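PDB 4XZ7: transglutaminase-like domain-containing protein from Streptococcus suis, which probably acts as a secreted transglutaminase, forming amide cross-links through glutamine side chains, and serves the bacterium as an antiphagocytic virulence factor. Local coordinates for residues 133-138 against 143-148; 297-302 against 335-340. All coordinates share one frame; numbering follows the deposited sequence.

Contact 1. Residues 133-138 against 143-148; sequences NKRQLL and LGTAEN
Arg135 NH2 makes two bonds to segment 143-148. It gives one N-H to Ala146 O at 2.8 Å, nearly straight at 165°, and the other to Asn148 OD1 at 3.1 Å. NH1 adds a bond to Thr145 O at 3.1 Å and a weak one to Ala146 O. Ala146 O and Thr145 O lie almost exactly in the guanidinium plane, so the carbonyls fix the rotation of the group. NH1 is 48° out of the carbonyl plane of Thr145. The side chain runs extended from CG to NE (chi3 178°), which carries the charge from the helix to the loop.

The two segments form a helix-turn-strand unit. Helix 132-140 turns back into strand 143-144, which pairs antiparallel with strand 157-167. The turn is closed by Leu143 N, bonded to Leu138 O at 2.9 Å. Leu138 CD2 packs on Leu143 CD1, and Leu138 CD1 meets Thr145 CG2 at 3.9 Å. Leu138 also touches Leu375 of the second subunit, so the helix takes part in the dimer contact.

Glu147 sits over one guanidinium face, with OE2 3.6 Å from Arg135 NH1. This is a salt bridge of charges only, because OE2 lies well out of the guanidinium plane and no N-H points at it. A water bridges NH1 and Glu147 OE1. Arg135 NE is spent on Leu130 O, and Leu130 N also binds Asn148 OD1.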
loop_
_atom_site.group_PDB
_atom_site.type_symbol
_atom_site.label_atom_id
_atom_site.label_comp_id
_atom_site.label_asym_id
_atom_site.label_seq_id
_atom_site.Cartn_x
_atom_site.Cartn_y
_atom_site.Cartn_z
ATOM N N ASN B 133 28.229 14.793 -3.000
ATOM C CA ASN B 133 27.769 16.013 -2.314
ATOM C C ASN B 133 26.305 16.308 -2.652
ATOM O O ASN B 133 25.482 16.617 -1.764
ATOM C CB ASN B 133 28.630 17.234 -2.677
ATOM C CG ASN B 133 30.052 17.167 -2.095
ATOM O OD1 ASN B 133 30.310 16.466 -1.116
ATOM N ND2 ASN B 133 30.980 17.911 -2.710
ATOM N N LYS B 134 25.985 16.228 -3.941
ATOM C CA LYS B 134 24.627 16.504 -4.384
ATOM C C LYS B 134 23.682 15.435 -3.839
ATOM O O LYS B 134 22.565 15.740 -3.431
ATOM C CB LYS B 134 24.517 16.575 -5.922
ATOM C CG LYS B 134 23.074 16.863 -6.351
ATOM C CD LYS B 134 22.861 17.169 -7.820
ATOM C CE LYS B 134 21.390 17.566 -8.043
ATOM N NZ LYS B 134 20.898 17.622 -9.470
ATOM N N ARG B 135 24.121 14.186 -3.840
ATOM C CA ARG B 135 23.278 13.112 -3.312
ATOM C C ARG B 135 23.069 13.265 -1.795
ATOM O O ARG B 135 22.013 12.943 -1.266
ATOM C CB ARG B 135 23.884 11.756 -3.649
ATOM C CG ARG B 135 23.841 11.480 -5.146
ATOM C CD ARG B 135 24.574 10.197 -5.534
ATOM N NE ARG B 135 24.445 9.964 -6.972
ATOM C CZ ARG B 135 23.357 9.462 -7.556
ATOM N NH1 ARG B 135 22.286 9.136 -6.830
ATOM N NH2 ARG B 135 23.334 9.298 -8.873
ATOM N N GLN B 136 24.081 13.776 -1.102
ATOM C CA GLN B 136 23.952 14.029 0.319
ATOM C C GLN B 136 22.896 15.124 0.552
ATOM O O GLN B 136 22.076 15.011 1.471
ATOM C CB GLN B 136 25.302 14.431 0.919
ATOM C CG GLN B 136 25.363 14.345 2.426
ATOM C CD GLN B 136 25.336 12.921 2.934
ATOM O OE1 GLN B 136 26.346 12.205 2.867
ATOM N NE2 GLN B 136 24.199 12.505 3.473
ATOM N N LEU B 137 22.903 16.161 -0.284
ATOM C CA LEU B 137 21.906 17.215 -0.144
ATOM C C LEU B 137 20.482 16.716 -0.487
ATOM O O LEU B 137 19.485 17.123 0.146
ATOM C CB LEU B 137 22.285 18.414 -1.020
ATOM C CG LEU B 137 23.492 19.218 -0.535
ATOM C CD1 LEU B 137 23.931 20.216 -1.610
ATOM C CD2 LEU B 137 23.142 19.953 0.752
ATOM N N LEU B 138 20.392 15.836 -1.483
ATOM C CA LEU B 138 19.094 15.254 -1.828
ATOM C C LEU B 138 18.568 14.492 -0.618
ATOM O O LEU B 138 17.415 14.691 -0.198
ATOM C CB LEU B 138 19.194 14.334 -3.046
ATOM C CG LEU B 138 19.292 15.015 -4.408
ATOM C CD1 LEU B 138 19.627 13.979 -5.473
ATOM C CD2 LEU B 138 18.000 15.773 -4.784
ATOM N N LEU B 143 15.018 13.137 -0.383
ATOM C CA LEU B 143 14.856 12.690 -1.762
ATOM C C LEU B 143 15.947 11.708 -2.163
ATOM O O LEU B 143 17.012 11.660 -1.539
ATOM C CB LEU B 143 14.882 13.879 -2.719
ATOM C CG LEU B 143 13.878 15.008 -2.486
ATOM C CD1 LEU B 143 14.228 16.259 -3.320
ATOM C CD2 LEU B 143 12.444 14.524 -2.796
ATOM N N GLY B 144 15.676 10.940 -3.216
ATOM C CA GLY B 144 16.667 10.082 -3.849
ATOM C C GLY B 144 16.531 10.161 -5.356
ATOM O O GLY B 144 15.596 10.774 -5.882
ATOM N N THR B 145 17.464 9.534 -6.066
ATOM C CA THR B 145 17.507 9.608 -7.528
ATOM C C THR B 145 18.446 8.501 -7.951
ATOM O O THR B 145 19.346 8.134 -7.195
ATOM C CB THR B 145 17.997 10.985 -8.046
ATOM O OG1 THR B 145 17.543 11.199 -9.385
ATOM C CG2 THR B 145 19.507 11.048 -8.041
ATOM N N ALA B 146 18.210 7.923 -9.124
ATOM C CA ALA B 146 18.946 6.724 -9.502
ATOM C C ALA B 146 20.454 6.975 -9.450
ATOM O O ALA B 146 20.937 8.089 -9.696
ATOM C CB ALA B 146 18.530 6.252 -10.879
ATOM N N GLU B 147 21.180 5.913 -9.153
ATOM C CA GLU B 147 22.614 5.980 -8.930
ATOM C C GLU B 147 23.384 6.131 -10.225
ATOM O O GLU B 147 22.838 5.904 -11.313
ATOM C CB GLU B 147 23.064 4.724 -8.191
ATOM C CG GLU B 147 22.207 4.452 -6.947
ATOM C CD GLU B 147 22.282 5.571 -5.900
ATOM O OE1 GLU B 147 21.202 6.015 -5.431
ATOM O OE2 GLU B 147 23.415 5.993 -5.542
ATOM N N ASN B 148 24.654 6.508 -10.094
ATOM C CA ASN B 148 25.548 6.622 -11.238
ATOM C C ASN B 148 25.884 5.254 -11.784
ATOM O O ASN B 148 26.123 4.334 -11.020
ATOM C CB ASN B 148 26.847 7.327 -10.837
ATOM C CG ASN B 148 26.614 8.730 -10.326
ATOM O OD1 ASN B 148 25.704 9.439 -10.798
ATOM N ND2 ASN B 148 27.439 9.153 -9.363
HETATM O O HOH W 1 21.834 8.978 -4.244
#

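Contact 2. Residues 297-302 against 335-340; sequences TARVYY and GEDSYD
Strand 294-302 belongs to the antiparallel part of the five-stranded sheet in the transglutaminase-like domain, a fold shared with the papain-like cysteine peptidases. Here it is met by the loop that leads into edge strand 340-343. The loop makes a type II beta turn from Gly335 to Ser338, with Glu336 and Asp337 at its two central positions. Backbones stay apart, 9.2 Å between Arg299 CA and Asp337 CA, so side chains span the gap.

Tyr302 OH donates to Glu336 OE1 at 2.6 Å, a short bond. OE1 lies in the plane of the ring at its edge, while the hydroxyl comes from above the carboxylate, 68° out of its plane. Glu336 reaches across with an extended chain (chi2 176°). Arg214 NE forms a salt bridge with the same OE1, which probably favours the charged carboxylate. The Tyr302 ring stacks on His307.

Arg299 and Asp337 are more loosely joined. Their side chains cross at about a right angle, and the salt bridge is long, 3.9 Å from NH1 to OD1. Each has firmer partners elsewhere: Arg299 binds Thr308 and Glu362, and Asp337 binds His307 and the backbone N of Thr308. At the other end of the contact Tyr339 OH bonds to Asp310 OD1, and Thr297 CG2 touches Tyr339 CE2 at 3.9 Å.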
loop_
_atom_site.group_PDB
_atom_site.type_symbol
_atom_site.label_atom_id
_atom_site.label_comp_id
_atom_site.label_asym_id
_atom_site.label_seq_id
_atom_site.Cartn_x
_atom_site.Cartn_y
_atom_site.Cartn_z
ATOM N N THR B 297 -13.112 -19.654 14.016
ATOM C CA THR B 297 -13.251 -21.091 13.817
ATOM C C THR B 297 -14.270 -21.337 12.704
ATOM O O THR B 297 -14.914 -20.393 12.249
ATOM C CB THR B 297 -13.735 -21.815 15.109
ATOM O OG1 THR B 297 -15.009 -21.287 15.503
ATOM C CG2 THR B 297 -12.742 -21.642 16.263
ATOM N N ALA B 298 -14.438 -22.588 12.274
ATOM C CA ALA B 298 -15.557 -22.897 11.388
ATOM C C ALA B 298 -16.687 -23.536 12.179
ATOM O O ALA B 298 -16.453 -24.193 13.192
ATOM C CB ALA B 298 -15.141 -23.812 10.262
ATOM N N ARG B 299 -17.909 -23.312 11.717
ATOM C CA ARG B 299 -19.056 -24.093 12.138
ATOM C C ARG B 299 -19.396 -25.001 10.987
ATOM O O ARG B 299 -19.463 -24.536 9.844
ATOM C CB ARG B 299 -20.223 -23.206 12.491
ATOM C CG ARG B 299 -20.083 -22.563 13.842
ATOM C CD ARG B 299 -21.311 -22.853 14.663
ATOM N NE ARG B 299 -21.010 -23.696 15.797
ATOM C CZ ARG B 299 -21.917 -24.332 16.524
ATOM N NH1 ARG B 299 -21.511 -25.069 17.538
ATOM N NH2 ARG B 299 -23.213 -24.241 16.239
ATOM N N VAL B 300 -19.550 -26.294 11.281
ATOM C CA VAL B 300 -19.765 -27.320 10.262
ATOM C C VAL B 300 -20.920 -28.214 10.665
ATOM O O VAL B 300 -21.048 -28.569 11.834
ATOM C CB VAL B 300 -18.527 -28.219 10.056
ATOM C CG1 VAL B 300 -18.540 -28.833 8.664
ATOM C CG2 VAL B 300 -17.254 -27.438 10.264
ATOM N N TYR B 301 -21.750 -28.594 9.707
ATOM C CA TYR B 301 -22.865 -29.478 10.017
ATOM C C TYR B 301 -22.514 -30.925 9.706
ATOM O O TYR B 301 -22.197 -31.257 8.574
ATOM C CB TYR B 301 -24.117 -29.064 9.238
ATOM C CG TYR B 301 -25.342 -29.884 9.587
ATOM C CD1 TYR B 301 -26.081 -29.607 10.731
ATOM C CD2 TYR B 301 -25.757 -30.927 8.776
ATOM C CE1 TYR B 301 -27.205 -30.353 11.061
ATOM C CE2 TYR B 301 -26.889 -31.687 9.099
ATOM C CZ TYR B 301 -27.606 -31.389 10.242
ATOM O OH TYR B 301 -28.726 -32.121 10.574
ATOM N N TYR B 302 -22.564 -31.784 10.712
ATOM C CA TYR B 302 -22.451 -33.218 10.463
ATOM C C TYR B 302 -23.041 -33.993 11.621
ATOM O O TYR B 302 -23.176 -33.465 12.740
ATOM C CB TYR B 302 -20.995 -33.637 10.213
ATOM C CG TYR B 302 -20.013 -33.305 11.328
ATOM C CD1 TYR B 302 -19.260 -32.127 11.297
ATOM C CD2 TYR B 302 -19.826 -34.176 12.397
ATOM C CE1 TYR B 302 -18.360 -31.825 12.315
ATOM C CE2 TYR B 302 -18.925 -33.887 13.413
ATOM C CZ TYR B 302 -18.199 -32.710 13.369
ATOM O OH TYR B 302 -17.310 -32.428 14.383
ATOM N N GLY B 335 -10.799 -31.203 18.974
ATOM C CA GLY B 335 -11.448 -30.268 19.881
ATOM C C GLY B 335 -12.883 -29.894 19.539
ATOM O O GLY B 335 -13.348 -28.822 19.922
ATOM N N GLU B 336 -13.575 -30.780 18.822
ATOM C CA GLU B 336 -14.975 -30.592 18.449
ATOM C C GLU B 336 -15.815 -30.017 19.593
ATOM O O GLU B 336 -15.843 -30.573 20.700
ATOM C CB GLU B 336 -15.562 -31.931 17.972
ATOM C CG GLU B 336 -17.084 -31.999 17.904
ATOM C CD GLU B 336 -17.600 -33.330 17.335
ATOM O OE1 GLU B 336 -16.942 -33.922 16.446
ATOM O OE2 GLU B 336 -18.674 -33.780 17.774
ATOM N N ASP B 337 -16.455 -28.880 19.319
ATOM C CA ASP B 337 -17.440 -28.269 20.211
ATOM C C ASP B 337 -16.908 -27.905 21.576
ATOM O O ASP B 337 -17.585 -28.114 22.582
ATOM C CB ASP B 337 -18.636 -29.200 20.391
ATOM C CG ASP B 337 -19.462 -29.303 19.149
ATOM O OD1 ASP B 337 -19.512 -28.297 18.416
ATOM O OD2 ASP B 337 -20.057 -30.370 18.904
ATOM N N SER B 338 -15.706 -27.355 21.620
ATOM C CA SER B 338 -15.117 -26.993 22.895
ATOM C C SER B 338 -15.433 -25.540 23.257
ATOM O O SER B 338 -15.020 -25.047 24.313
ATOM C CB SER B 338 -13.609 -27.209 22.862
ATOM O OG SER B 338 -12.993 -26.259 22.024
ATOM N N TYR B 339 -16.162 -24.860 22.374
ATOM C CA TYR B 339 -16.554 -23.470 22.604
ATOM C C TYR B 339 -17.975 -23.335 23.132
ATOM O O TYR B 339 -18.865 -24.091 22.748
ATOM C CB TYR B 339 -16.430 -22.662 21.310
ATOM C CG TYR B 339 -15.011 -22.303 20.980
ATOM C CD1 TYR B 339 -14.471 -21.079 21.376
ATOM C CD2 TYR B 339 -14.197 -23.193 20.286
ATOM C CE1 TYR B 339 -13.164 -20.759 21.080
ATOM C CE2 TYR B 339 -12.888 -22.883 19.987
ATOM C CZ TYR B 339 -12.374 -21.670 20.381
ATOM O OH TYR B 339 -11.066 -21.365 20.065
ATOM N N ASP B 340 -18.191 -22.351 23.997
ATOM C CA ASP B 340 -19.548 -21.919 24.298
ATOM C C ASP B 340 -20.043 -21.135 23.098
ATOM O O ASP B 340 -19.249 -20.572 22.351
ATOM C CB ASP B 340 -19.600 -21.064 25.562
ATOM C CG ASP B 340 -19.354 -21.868 26.812
ATOM O OD1 ASP B 340 -19.698 -23.065 26.817
ATOM O OD2 ASP B 340 -18.814 -21.305 27.784
#

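The contacts lie on opposite sides of the chain's centre, with about 59 Å between their centres. They share no secondary-structure element and do not touch. Both are partly buried. Contact 1 joins neighbours in sequence, and the second subunit packs against its helix. Contact 2 ties a sheet strand to a loop 33 residues later, and no other chain of the assembly touches it. Their chemistry differs too. In contact 1 one arginine binds mainly backbone carbonyls, beside a small leucine and threonine cluster. In contact 2 side chains meet side chains, and most of their polar groups have further partners in the surrounding domain.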